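Local coordinates for protein Ifi204 (Mus musculus domesticus, PDB 5YZW) that recognises DNA through its HIN domains and probably acts as an interferon-inducible sensor of DNA in innate immunity, at residues 123-127 / 138-142; 53-57 / 77-83; 38-43 / 92-98; 19-25 / 186-190. All coordinates share one frame; numbering follows the deposited sequence.

Interaction 1 of 4, residues 123-127 / 138-142; sequences EYLVN and YGIGD
N127 gives its backbone N to G139 O at 2.8 Å in a nearly straight bond (173°), the firmer of two backbone links that pair 123-127 with 138-142 as antiparallel strands of a hairpin. The other, from G141 N to L125 O, is weak. V126 and I140 form a non-hydrogen-bonded pair with CA atoms 4.5 Å apart, and the CA-H groups of V126 and I140 also approach G139 O and L125 O. The strand directions differ by 128°, well short of antiparallel, consistent with the strong coiling of an OB-fold barrel. Among the apolar contacts, I140 CD1 sits over one face of Y124 in a CH-pi contact, 4.1 Å from the ring centroid and nearest to CG. I140 CG1 stands between its backbone N and carbonyl carbon (chi1 66°), and the extended next bond carries the methyl over the ring. V126 CG1 meets Y138 CD1 obliquely at 3.6 Å; V126 CG2 and I140 CG2 touch more loosely. G139 lies under the amide of N127, where a CB would collide with OD1. Around the hairpin, Y124 packs on I108 and L111 of helix 108-112 and its OH bonds P106 O, V126 rests on L166 of strand 165-169, and I140 meets M147 and V149 of strand 145-151.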
loop_
_atom_site.group_PDB
_atom_site.type_symbol
_atom_site.label_atom_id
_atom_site.label_comp_id
_atom_site.label_asym_id
_atom_site.label_seq_id
_atom_site.Cartn_x
_atom_site.Cartn_y
_atom_site.Cartn_z
ATOM N N GLU A 123 2.912 -9.051 2.566
ATOM C CA GLU A 123 2.590 -10.264 1.827
ATOM C C GLU A 123 2.592 -11.435 2.794
ATOM O O GLU A 123 3.613 -11.711 3.431
ATOM C CB GLU A 123 3.587 -10.515 0.701
ATOM C CG GLU A 123 3.827 -9.342 -0.216
ATOM C CD GLU A 123 4.816 -9.671 -1.318
ATOM O OE1 GLU A 123 5.166 -8.760 -2.094
ATOM O OE2 GLU A 123 5.240 -10.842 -1.402
ATOM N N TYR A 124 1.465 -12.138 2.883
ATOM C CA TYR A 124 1.303 -13.201 3.863
ATOM C C TYR A 124 0.680 -14.432 3.217
ATOM O O TYR A 124 -0.007 -14.349 2.195
ATOM C CB TYR A 124 0.431 -12.736 5.038
ATOM C CG TYR A 124 0.966 -11.524 5.750
ATOM C CD1 TYR A 124 1.951 -11.642 6.716
ATOM C CD2 TYR A 124 0.515 -10.253 5.423
ATOM C CE1 TYR A 124 2.447 -10.532 7.373
ATOM C CE2 TYR A 124 1.019 -9.127 6.066
ATOM C CZ TYR A 124 1.987 -9.276 7.041
ATOM O OH TYR A 124 2.500 -8.164 7.683
ATOM N N LEU A 125 0.943 -15.585 3.832
ATOM C CA LEU A 125 0.343 -16.851 3.425
ATOM C C LEU A 125 -1.003 -17.025 4.110
ATOM O O LEU A 125 -1.120 -16.813 5.322
ATOM C CB LEU A 125 1.258 -18.027 3.776
ATOM C CG LEU A 125 2.558 -18.166 2.980
ATOM C CD1 LEU A 125 3.717 -17.472 3.689
ATOM C CD2 LEU A 125 2.870 -19.643 2.736
ATOM N N VAL A 126 -2.013 -17.407 3.333
ATOM C CA VAL A 126 -3.353 -17.658 3.855
ATOM C C VAL A 126 -3.480 -19.132 4.209
ATOM O O VAL A 126 -3.009 -19.999 3.467
ATOM C CB VAL A 126 -4.422 -17.240 2.829
ATOM C CG1 VAL A 126 -5.803 -17.207 3.478
ATOM C CG2 VAL A 126 -4.063 -15.888 2.202
ATOM N N ASN A 127 -4.128 -19.425 5.336
ATOM C CA ASN A 127 -4.297 -20.805 5.767
ATOM C C ASN A 127 -5.745 -21.213 5.993
ATOM O O ASN A 127 -6.012 -22.412 6.135
ATOM C CB ASN A 127 -3.483 -21.072 7.044
ATOM C CG ASN A 127 -3.878 -20.166 8.203
ATOM O OD1 ASN A 127 -5.058 -19.990 8.504
ATOM N ND2 ASN A 127 -2.877 -19.589 8.864
ATOM N N TYR A 138 -9.912 -14.160 6.216
ATOM C CA TYR A 138 -8.747 -14.946 5.825
ATOM C C TYR A 138 -7.835 -15.115 7.035
ATOM O O TYR A 138 -7.277 -14.134 7.537
ATOM C CB TYR A 138 -7.985 -14.280 4.682
ATOM C CG TYR A 138 -8.709 -14.239 3.357
ATOM C CD1 TYR A 138 -8.724 -15.351 2.528
ATOM C CD2 TYR A 138 -9.317 -13.070 2.902
ATOM C CE1 TYR A 138 -9.363 -15.322 1.303
ATOM C CE2 TYR A 138 -9.952 -13.027 1.672
ATOM C CZ TYR A 138 -9.973 -14.165 0.878
ATOM O OH TYR A 138 -10.598 -14.155 -0.349
ATOM N N GLY A 139 -7.687 -16.349 7.512
ATOM C CA GLY A 139 -6.642 -16.647 8.475
ATOM C C GLY A 139 -5.279 -16.559 7.803
ATOM O O GLY A 139 -5.031 -17.254 6.805
ATOM N N ILE A 140 -4.397 -15.700 8.315
ATOM C CA ILE A 140 -3.034 -15.596 7.808
ATOM C C ILE A 140 -2.065 -15.860 8.951
ATOM O O ILE A 140 -2.402 -15.722 10.132
ATOM C CB ILE A 140 -2.721 -14.218 7.165
ATOM C CG1 ILE A 140 -2.770 -13.105 8.220
ATOM C CG2 ILE A 140 -3.653 -13.933 5.998
ATOM C CD1 ILE A 140 -2.171 -11.760 7.747
ATOM N N GLY A 141 -0.837 -16.224 8.583
ATOM C CA GLY A 141 0.188 -16.468 9.581
ATOM C C GLY A 141 1.588 -16.394 9.011
ATOM O O GLY A 141 1.796 -16.306 7.799
ATOM N N ASP A 142 2.552 -16.415 9.928
ATOM C CA ASP A 142 3.967 -16.546 9.606
ATOM C C ASP A 142 4.640 -17.299 10.755
ATOM O O ASP A 142 3.970 -17.870 11.623
ATOM C CB ASP A 142 4.594 -15.168 9.317
ATOM C CG ASP A 142 4.517 -14.203 10.503
ATOM O OD1 ASP A 142 4.323 -14.651 11.651
ATOM O OD2 ASP A 142 4.627 -12.971 10.279
#

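Interaction 2 of 4, residues 53-57 / 77-83; sequences LKSKF and IYRASCV
L53 inserts its isobutyl end among I77, A80 and V83. CD1 meets I77 CG2 at 3.6 Å and V83 CG2 at 3.7 Å, while CD2 lies against A80 O (3.7 Å) and V83 CB. L53 and I77 cross at about a right angle, so a branch of each, rather than their lengths, does the touching. F57 comes at I77 from the opposite direction and offers its ring edge: CZ is 3.7 Å from I77 CD1. K56 leaves its backbone with CG anti to the carbonyl carbon (chi1 -72°) and runs on extended, which brings NZ to V83 O for a weak bond of 3.2 Å. Replacing L53 by an alanine is likely to open a gap between I77 and V83, with both methyl contacts of CD1 lost. In the next shell, L53 O receives both K56 N and F57 N and lies in the plane of the F57 ring at its edge. Across from it, C82 N bonds R79 O and V83 N bonds A80 O, folding 80-82 into a 3-10 turn, and D50 accepts from A80 N. Beyond these, F57 meets F33 edge-to-face and packs on V15, V18 and I63. Segment 53-57 lies in the connection between strands 43-48 and 62-71, where many OB folds carry a helix that closes the barrel end. The contact is essentially hydrophobic: branched carbons and a ring edge do the touching and the one polar link across is weak, so the fit of L53 among I77, A80 and V83, not directed bonding, probably holds the two segments together.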
loop_
_atom_site.group_PDB
_atom_site.type_symbol
_atom_site.label_atom_id
_atom_site.label_comp_id
_atom_site.label_asym_id
_atom_site.label_seq_id
_atom_site.Cartn_x
_atom_site.Cartn_y
_atom_site.Cartn_z
ATOM N N LEU A 53 -1.072 9.389 -14.185
ATOM C CA LEU A 53 0.326 9.248 -13.794
ATOM C C LEU A 53 0.839 7.810 -13.859
ATOM O O LEU A 53 2.031 7.598 -13.597
ATOM C CB LEU A 53 0.510 9.804 -12.383
ATOM C CG LEU A 53 0.473 11.329 -12.296
ATOM C CD1 LEU A 53 0.505 11.799 -10.843
ATOM C CD2 LEU A 53 1.670 11.884 -13.050
ATOM N N LYS A 54 -0.016 6.831 -14.192
ATOM C CA LYS A 54 0.441 5.451 -14.345
ATOM C C LYS A 54 1.674 5.359 -15.250
ATOM O O LYS A 54 2.615 4.612 -14.957
ATOM C CB LYS A 54 -0.710 4.593 -14.889
ATOM C CG LYS A 54 -0.361 3.157 -15.258
ATOM C CD LYS A 54 -1.518 2.529 -16.061
ATOM C CE LYS A 54 -1.204 1.104 -16.475
ATOM N NZ LYS A 54 -2.415 0.386 -16.965
ATOM N N SER A 55 1.708 6.140 -16.333
ATOM C CA SER A 55 2.860 6.115 -17.236
ATOM C C SER A 55 4.152 6.616 -16.600
ATOM O O SER A 55 5.222 6.388 -17.167
ATOM C CB SER A 55 2.585 6.948 -18.491
ATOM O OG SER A 55 2.361 8.303 -18.151
ATOM N N LYS A 56 4.102 7.283 -15.455
ATOM C CA LYS A 56 5.330 7.756 -14.827
ATOM C C LYS A 56 5.758 6.955 -13.604
ATOM O O LYS A 56 6.945 6.983 -13.240
ATOM C CB LYS A 56 5.188 9.234 -14.445
ATOM C CG LYS A 56 5.222 10.132 -15.688
ATOM C CD LYS A 56 4.887 11.571 -15.363
ATOM C CE LYS A 56 4.618 12.360 -16.642
ATOM N NZ LYS A 56 4.422 13.804 -16.327
ATOM N N PHE A 57 4.846 6.223 -12.975
ATOM C CA PHE A 57 5.233 5.393 -11.839
ATOM C C PHE A 57 5.579 3.991 -12.344
ATOM O O PHE A 57 4.890 2.995 -12.090
ATOM C CB PHE A 57 4.137 5.394 -10.785
ATOM C CG PHE A 57 4.104 6.647 -9.963
ATOM C CD1 PHE A 57 3.535 7.813 -10.472
ATOM C CD2 PHE A 57 4.675 6.676 -8.694
ATOM C CE1 PHE A 57 3.511 8.975 -9.706
ATOM C CE2 PHE A 57 4.659 7.827 -7.924
ATOM C CZ PHE A 57 4.073 8.984 -8.428
ATOM N N ILE A 77 -0.969 12.435 -4.050
ATOM C CA ILE A 77 -0.813 13.164 -5.308
ATOM C C ILE A 77 -2.176 13.225 -5.986
ATOM O O ILE A 77 -2.769 12.182 -6.291
ATOM C CB ILE A 77 0.197 12.478 -6.239
ATOM C CG1 ILE A 77 1.562 12.350 -5.554
ATOM C CG2 ILE A 77 0.289 13.242 -7.547
ATOM C CD1 ILE A 77 2.604 11.643 -6.389
ATOM N N TYR A 78 -2.658 14.434 -6.254
ATOM C CA TYR A 78 -4.000 14.622 -6.785
ATOM C C TYR A 78 -4.050 15.055 -8.249
ATOM O O TYR A 78 -5.134 15.025 -8.842
ATOM C CB TYR A 78 -4.744 15.649 -5.921
ATOM C CG TYR A 78 -5.111 15.090 -4.563
ATOM C CD1 TYR A 78 -6.196 14.237 -4.422
ATOM C CD2 TYR A 78 -4.355 15.384 -3.429
ATOM C CE1 TYR A 78 -6.534 13.715 -3.196
ATOM C CE2 TYR A 78 -4.692 14.857 -2.182
ATOM C CZ TYR A 78 -5.779 14.022 -2.081
ATOM O OH TYR A 78 -6.135 13.478 -0.865
ATOM N N ARG A 79 -2.930 15.454 -8.848
ATOM C CA ARG A 79 -2.927 15.977 -10.216
ATOM C C ARG A 79 -1.705 15.491 -10.983
ATOM O O ARG A 79 -0.612 15.391 -10.420
ATOM C CB ARG A 79 -2.925 17.517 -10.249
ATOM C CG ARG A 79 -4.186 18.177 -9.706
ATOM C CD ARG A 79 -3.876 19.562 -9.112
ATOM N NE ARG A 79 -4.625 19.793 -7.873
ATOM C CZ ARG A 79 -4.120 19.658 -6.645
ATOM N NH1 ARG A 79 -2.854 19.297 -6.476
ATOM N NH2 ARG A 79 -4.881 19.887 -5.581
ATOM N N ALA A 80 -1.889 15.250 -12.286
ATOM C CA ALA A 80 -0.774 14.897 -13.161
ATOM C C ALA A 80 0.336 15.954 -13.137
ATOM O O ALA A 80 1.525 15.615 -13.209
ATOM C CB ALA A 80 -1.279 14.695 -14.596
ATOM N N SER A 81 -0.026 17.236 -13.021
ATOM C CA SER A 81 0.977 18.305 -13.013
ATOM C C SER A 81 1.929 18.225 -11.825
ATOM O O SER A 81 2.947 18.930 -11.824
ATOM C CB SER A 81 0.304 19.686 -13.014
ATOM O OG SER A 81 -0.791 19.706 -12.110
ATOM N N CYS A 82 1.634 17.386 -10.828
ATOM C CA CYS A 82 2.482 17.289 -9.646
ATOM C C CYS A 82 3.809 16.592 -9.923
ATOM O O CYS A 82 4.721 16.682 -9.096
ATOM C CB CYS A 82 1.764 16.511 -8.518
ATOM S SG CYS A 82 0.184 17.205 -7.927
ATOM N N VAL A 83 3.925 15.858 -11.028
ATOM C CA VAL A 83 5.039 14.937 -11.244
ATOM C C VAL A 83 5.686 15.232 -12.595
ATOM O O VAL A 83 4.988 15.413 -13.596
ATOM C CB VAL A 83 4.567 13.465 -11.186
ATOM C CG1 VAL A 83 5.748 12.523 -11.362
ATOM C CG2 VAL A 83 3.819 13.164 -9.857
#

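Interaction 3 of 4, residues 38-43 / 92-98; sequences ATETEF and MVISNTL
A38 turns its CB toward I94 CD1 (4.1 Å) and, a little farther off, L98 CD2, while A38 O is touched by M92 CE. The T39 CB is directed away from 92-98; OG1 accepts from E42 N at 3.0 Å, an ST motif that folds the chain back, and T39 O faces L98 CD2 at 3.4 Å. E40 lays its chain obliquely over M92 CE and brings OE1 to V93 CG1, also 3.4 Å. A water that accepts from S95 N lies beside E40 O, though too close to be trusted in detail. The turn joins strands 30-38 and 43-48 of the first OB fold, and it rests here on the approach to helix 96-103, where S95 is the N-cap, its OG accepting from L98 N. L98 CG is anti to the backbone N (chi1 178°), which sends CD2 into the cup of the turn, against E40 O and the T41-E42 peptide, with E42 N 3.8 Å away. A serine in place of L98 would probably leave T39 O and E40 O without the CD2 methyl against them and open a gap beside the F43 edge. F43, beginning the next strand, presents its ring edge, with CD1 4.1 Å from L98 CD1.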
loop_
_atom_site.group_PDB
_atom_site.type_symbol
_atom_site.label_atom_id
_atom_site.label_comp_id
_atom_site.label_asym_id
_atom_site.label_seq_id
_atom_site.Cartn_x
_atom_site.Cartn_y
_atom_site.Cartn_z
ATOM N N ALA A 38 11.463 6.209 -3.115
ATOM C CA ALA A 38 12.578 6.406 -2.195
ATOM C C ALA A 38 13.441 7.582 -2.623
ATOM O O ALA A 38 13.750 7.731 -3.810
ATOM C CB ALA A 38 13.455 5.155 -2.104
ATOM N N THR A 39 13.825 8.411 -1.650
ATOM C CA THR A 39 15.008 9.261 -1.784
ATOM C C THR A 39 16.227 8.396 -1.506
ATOM O O THR A 39 16.119 7.183 -1.324
ATOM C CB THR A 39 14.962 10.451 -0.834
ATOM O OG1 THR A 39 14.980 9.979 0.516
ATOM C CG2 THR A 39 13.730 11.326 -1.072
ATOM N N GLU A 40 17.414 9.004 -1.450
ATOM C CA GLU A 40 18.600 8.228 -1.101
ATOM C C GLU A 40 18.601 7.743 0.350
ATOM O O GLU A 40 19.289 6.761 0.656
ATOM C CB GLU A 40 19.862 9.057 -1.390
ATOM C CG GLU A 40 19.856 9.609 -2.814
ATOM C CD GLU A 40 21.250 9.938 -3.360
ATOM O OE1 GLU A 40 22.030 9.005 -3.666
ATOM O OE2 GLU A 40 21.550 11.144 -3.502
ATOM N N THR A 41 17.833 8.367 1.252
ATOM C CA THR A 41 17.842 7.939 2.651
ATOM C C THR A 41 16.494 7.494 3.224
ATOM O O THR A 41 16.477 6.909 4.313
ATOM C CB THR A 41 18.405 9.056 3.544
ATOM O OG1 THR A 41 17.563 10.209 3.464
ATOM C CG2 THR A 41 19.810 9.438 3.103
ATOM N N GLU A 42 15.374 7.744 2.547
ATOM C CA GLU A 42 14.059 7.429 3.101
ATOM C C GLU A 42 13.168 6.839 2.016
ATOM O O GLU A 42 13.388 7.052 0.826
ATOM C CB GLU A 42 13.364 8.667 3.675
ATOM C CG GLU A 42 14.007 9.285 4.894
ATOM C CD GLU A 42 13.301 10.557 5.298
ATOM O OE1 GLU A 42 13.426 11.566 4.554
ATOM O OE2 GLU A 42 12.603 10.540 6.339
ATOM N N PHE A 43 12.150 6.089 2.429
ATOM C CA PHE A 43 11.151 5.627 1.481
ATOM C C PHE A 43 9.781 6.131 1.897
ATOM O O PHE A 43 9.524 6.394 3.074
ATOM C CB PHE A 43 11.150 4.106 1.323
ATOM C CG PHE A 43 10.588 3.345 2.496
ATOM C CD1 PHE A 43 11.409 2.951 3.538
ATOM C CD2 PHE A 43 9.254 2.963 2.520
ATOM C CE1 PHE A 43 10.904 2.227 4.608
ATOM C CE2 PHE A 43 8.740 2.236 3.595
ATOM C CZ PHE A 43 9.572 1.871 4.632
ATOM N N MET A 92 20.916 8.368 -9.558
ATOM C CA MET A 92 20.368 8.096 -8.246
ATOM C C MET A 92 20.793 6.689 -7.874
ATOM O O MET A 92 20.775 5.784 -8.715
ATOM C CB MET A 92 18.843 8.227 -8.226
ATOM C CG MET A 92 18.261 8.353 -6.832
ATOM S SD MET A 92 16.707 9.276 -6.784
ATOM C CE MET A 92 16.614 9.565 -5.030
ATOM N N VAL A 93 21.208 6.510 -6.629
ATOM C CA VAL A 93 21.513 5.190 -6.098
ATOM C C VAL A 93 20.659 4.956 -4.854
ATOM O O VAL A 93 20.594 5.811 -3.961
ATOM C CB VAL A 93 23.010 5.040 -5.788
ATOM C CG1 VAL A 93 23.508 6.236 -4.973
ATOM C CG2 VAL A 93 23.269 3.717 -5.071
ATOM N N ILE A 94 19.991 3.810 -4.808
ATOM C CA ILE A 94 19.179 3.400 -3.667
ATOM C C ILE A 94 19.894 2.213 -3.037
ATOM O O ILE A 94 19.963 1.133 -3.638
ATOM C CB ILE A 94 17.748 3.042 -4.092
ATOM C CG1 ILE A 94 17.198 4.107 -5.049
ATOM C CG2 ILE A 94 16.829 2.860 -2.879
ATOM C CD1 ILE A 94 16.880 5.431 -4.379
ATOM N N SER A 95 20.451 2.415 -1.843
ATOM C CA SER A 95 21.183 1.347 -1.172
ATOM C C SER A 95 20.318 0.099 -1.054
ATOM O O SER A 95 19.095 0.182 -0.909
ATOM C CB SER A 95 21.642 1.807 0.212
ATOM O OG SER A 95 20.536 2.078 1.055
ATOM N N ASN A 96 20.964 -1.066 -1.152
ATOM C CA ASN A 96 20.231 -2.322 -1.070
ATOM C C ASN A 96 19.544 -2.469 0.281
ATOM O O ASN A 96 18.462 -3.060 0.369
ATOM C CB ASN A 96 21.178 -3.492 -1.340
ATOM C CG ASN A 96 20.444 -4.787 -1.666
ATOM O OD1 ASN A 96 19.404 -5.097 -1.082
ATOM N ND2 ASN A 96 20.991 -5.553 -2.605
ATOM N N THR A 97 20.143 -1.920 1.341
ATOM C CA THR A 97 19.493 -1.951 2.646
ATOM C C THR A 97 18.208 -1.131 2.639
ATOM O O THR A 97 17.190 -1.554 3.203
ATOM C CB THR A 97 20.447 -1.438 3.722
ATOM O OG1 THR A 97 20.911 -0.136 3.354
ATOM C CG2 THR A 97 21.642 -2.359 3.841
ATOM N N LEU A 98 18.232 0.047 1.997
ATOM C CA LEU A 98 17.024 0.867 1.935
ATOM C C LEU A 98 15.972 0.221 1.045
ATOM O O LEU A 98 14.770 0.300 1.338
ATOM C CB LEU A 98 17.355 2.276 1.444
ATOM C CG LEU A 98 16.155 3.211 1.285
ATOM C CD1 LEU A 98 15.374 3.349 2.584
ATOM C CD2 LEU A 98 16.606 4.568 0.802
HETATM O O HOH W 1 20.462 5.003 -0.579
#

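Interaction 4 of 4, residues 19-25 / 186-190; sequences TEPFTYD and RHSYM
R186 and D25 form a salt bridge, with NH2 giving a straight bond (174°) to OD2 at 3.1 Å. It is one of the links that bridge the two OB folds of the HIN domain: 19-25 ends a long strand of the first, and 186-190 leads into strand 189-192 of the second. D25 OD2 lies in the guanidinium plane of R186, while NH2 meets OD2 on the anti side and somewhat out of the carboxylate plane; OD1 takes K27 N. At the other end of the contact Y189 OH donates to E20 OE2 at 2.9 Å, again on the anti side and 33° out of the carboxylate plane. A water that accepts from E20 N donates to the same hydroxyl, so two bonds grip it. Between the polar ends lie rings. The edge of Y24 slips over one face of the R186 guanidinium, with CE2 3.6 Å from NH2. The H187 ring turns its edge toward the face of Y24 in an offset edge-to-face pair, while H187 ND1 is bonded to K47 NZ. F22 and Y189 meet obliquely, CD1 to CD1 at 3.5 Å, and F22 CE2 also reaches S188 O. On Y189, T19 covers one face, its CB making a CH-pi contact 4.1 Å from the centroid. With T19 OG1 between the backbone N and the carbonyl carbon (chi1 75°), where it bonds E20 O and H34 N, CG2 comes 3.6 Å from Y189 CD2.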
loop_
_atom_site.group_PDB
_atom_site.type_symbol
_atom_site.label_atom_id
_atom_site.label_comp_id
_atom_site.label_asym_id
_atom_site.label_seq_id
_atom_site.Cartn_x
_atom_site.Cartn_y
_atom_site.Cartn_z
ATOM N N THR A 19 1.217 -0.612 -7.705
ATOM C CA THR A 19 0.080 -1.466 -8.044
ATOM C C THR A 19 -0.559 -0.965 -9.327
ATOM O O THR A 19 -0.424 0.203 -9.695
ATOM C CB THR A 19 -1.027 -1.486 -6.977
ATOM O OG1 THR A 19 -1.783 -0.259 -7.038
ATOM C CG2 THR A 19 -0.493 -1.734 -5.575
ATOM N N GLU A 20 -1.305 -1.860 -9.980
ATOM C CA GLU A 20 -2.184 -1.457 -11.060
ATOM C C GLU A 20 -3.195 -0.450 -10.516
ATOM O O GLU A 20 -3.438 -0.394 -9.303
ATOM C CB GLU A 20 -2.921 -2.677 -11.628
ATOM C CG GLU A 20 -3.815 -3.321 -10.575
ATOM C CD GLU A 20 -4.565 -4.559 -11.069
ATOM O OE1 GLU A 20 -4.672 -4.766 -12.298
ATOM O OE2 GLU A 20 -5.038 -5.330 -10.208
ATOM N N PRO A 21 -3.811 0.343 -11.381
ATOM C CA PRO A 21 -4.887 1.214 -10.909
ATOM C C PRO A 21 -6.147 0.401 -10.641
ATOM O O PRO A 21 -6.354 -0.685 -11.189
ATOM C CB PRO A 21 -5.094 2.207 -12.058
ATOM C CG PRO A 21 -4.448 1.576 -13.246
ATOM C CD PRO A 21 -3.399 0.643 -12.765
ATOM N N PHE A 22 -6.994 0.946 -9.778
ATOM C CA PHE A 22 -8.203 0.240 -9.379
ATOM C C PHE A 22 -9.222 1.272 -8.928
ATOM O O PHE A 22 -8.882 2.421 -8.602
ATOM C CB PHE A 22 -7.923 -0.798 -8.277
ATOM C CG PHE A 22 -7.405 -0.199 -6.991
ATOM C CD1 PHE A 22 -6.045 -0.022 -6.785
ATOM C CD2 PHE A 22 -8.288 0.188 -5.991
ATOM C CE1 PHE A 22 -5.570 0.537 -5.607
ATOM C CE2 PHE A 22 -7.833 0.751 -4.825
ATOM C CZ PHE A 22 -6.468 0.920 -4.617
ATOM N N THR A 23 -10.482 0.859 -8.991
ATOM C CA THR A 23 -11.611 1.682 -8.589
ATOM C C THR A 23 -11.836 1.554 -7.091
ATOM O O THR A 23 -12.132 0.463 -6.594
ATOM C CB THR A 23 -12.857 1.257 -9.368
ATOM O OG1 THR A 23 -12.518 1.060 -10.751
ATOM C CG2 THR A 23 -13.979 2.267 -9.227
ATOM N N TYR A 24 -11.694 2.663 -6.374
ATOM C CA TYR A 24 -11.894 2.658 -4.936
ATOM C C TYR A 24 -13.219 3.277 -4.530
ATOM O O TYR A 24 -13.669 3.054 -3.404
ATOM C CB TYR A 24 -10.742 3.386 -4.232
ATOM C CG TYR A 24 -10.683 4.875 -4.472
ATOM C CD1 TYR A 24 -10.033 5.401 -5.594
ATOM C CD2 TYR A 24 -11.257 5.762 -3.569
ATOM C CE1 TYR A 24 -9.982 6.776 -5.819
ATOM C CE2 TYR A 24 -11.202 7.133 -3.777
ATOM C CZ TYR A 24 -10.562 7.632 -4.902
ATOM O OH TYR A 24 -10.515 8.981 -5.119
ATOM N N ASP A 25 -13.858 4.040 -5.411
ATOM C CA ASP A 25 -15.217 4.530 -5.182
ATOM C C ASP A 25 -16.029 4.085 -6.395
ATOM O O ASP A 25 -15.927 4.681 -7.475
ATOM C CB ASP A 25 -15.218 6.047 -4.965
ATOM C CG ASP A 25 -16.617 6.630 -4.772
ATOM O OD1 ASP A 25 -17.604 6.038 -5.254
ATOM O OD2 ASP A 25 -16.726 7.695 -4.125
ATOM N N ARG A 186 -11.235 1.942 2.651
ATOM C CA ARG A 186 -11.576 2.586 1.383
ATOM C C ARG A 186 -10.427 2.555 0.363
ATOM O O ARG A 186 -10.669 2.376 -0.840
ATOM C CB ARG A 186 -12.008 4.029 1.643
ATOM C CG ARG A 186 -12.504 4.763 0.395
ATOM C CD ARG A 186 -13.096 6.098 0.780
ATOM N NE ARG A 186 -13.263 7.012 -0.351
ATOM C CZ ARG A 186 -14.251 6.941 -1.242
ATOM N NH1 ARG A 186 -15.165 5.984 -1.151
ATOM N NH2 ARG A 186 -14.324 7.830 -2.226
ATOM N N HIS A 187 -9.181 2.750 0.804
ATOM C CA HIS A 187 -8.053 2.797 -0.133
ATOM C C HIS A 187 -7.295 1.480 -0.209
ATOM O O HIS A 187 -6.196 1.442 -0.774
ATOM C CB HIS A 187 -7.076 3.922 0.222
ATOM C CG HIS A 187 -7.676 5.291 0.144
ATOM N ND1 HIS A 187 -7.192 6.362 0.863
ATOM C CD2 HIS A 187 -8.732 5.758 -0.564
ATOM C CE1 HIS A 187 -7.931 7.426 0.611
ATOM N NE2 HIS A 187 -8.875 7.085 -0.248
ATOM N N SER A 188 -7.849 0.404 0.346
ATOM C CA SER A 188 -7.135 -0.863 0.356
ATOM C C SER A 188 -7.011 -1.444 -1.036
ATOM O O SER A 188 -7.816 -1.196 -1.944
ATOM C CB SER A 188 -7.820 -1.919 1.256
ATOM O OG SER A 188 -7.928 -1.481 2.596
ATOM N N TYR A 189 -5.997 -2.286 -1.173
ATOM C CA TYR A 189 -5.775 -3.029 -2.400
ATOM C C TYR A 189 -5.187 -4.373 -2.008
ATOM O O TYR A 189 -4.434 -4.480 -1.035
ATOM C CB TYR A 189 -4.824 -2.275 -3.370
ATOM C CG TYR A 189 -4.426 -3.122 -4.565
ATOM C CD1 TYR A 189 -5.242 -3.199 -5.693
ATOM C CD2 TYR A 189 -3.252 -3.862 -4.559
ATOM C CE1 TYR A 189 -4.890 -4.004 -6.790
ATOM C CE2 TYR A 189 -2.889 -4.658 -5.641
ATOM C CZ TYR A 189 -3.707 -4.734 -6.751
ATOM O OH TYR A 189 -3.329 -5.529 -7.820
ATOM N N MET A 190 -5.525 -5.401 -2.770
ATOM C CA MET A 190 -4.927 -6.698 -2.523
ATOM C C MET A 190 -4.918 -7.485 -3.821
ATOM O O MET A 190 -5.744 -7.255 -4.708
ATOM C CB MET A 190 -5.687 -7.474 -1.434
ATOM C CG MET A 190 -7.168 -7.678 -1.733
ATOM S SD MET A 190 -8.063 -8.538 -0.399
ATOM C CE MET A 190 -6.734 -9.425 0.346
HETATM O O HOH W 2 -0.960 -4.619 -9.043
#

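In the fold
From the N terminus, 19-25 opens interaction 4, whose loop closes only at 186-190, near the end of the chain; the other three nest inside it and none cross. Segment 38-43 opens interaction 3, closed by 92-98, and within that loop interaction 2 (53-57 with 77-83) closes a smaller one. Interaction 2 lies within the first OB fold; interaction 3 ties a turn of that fold to the start of the linking helix. Interaction 1 follows in series, part of a long hairpin in the second OB fold. Interaction 4 joins the two folds; on the first-fold side its P21 packs against K54 of interaction 2, and on the other it shares a sheet with interaction 1, nearest atoms about 5 Å away.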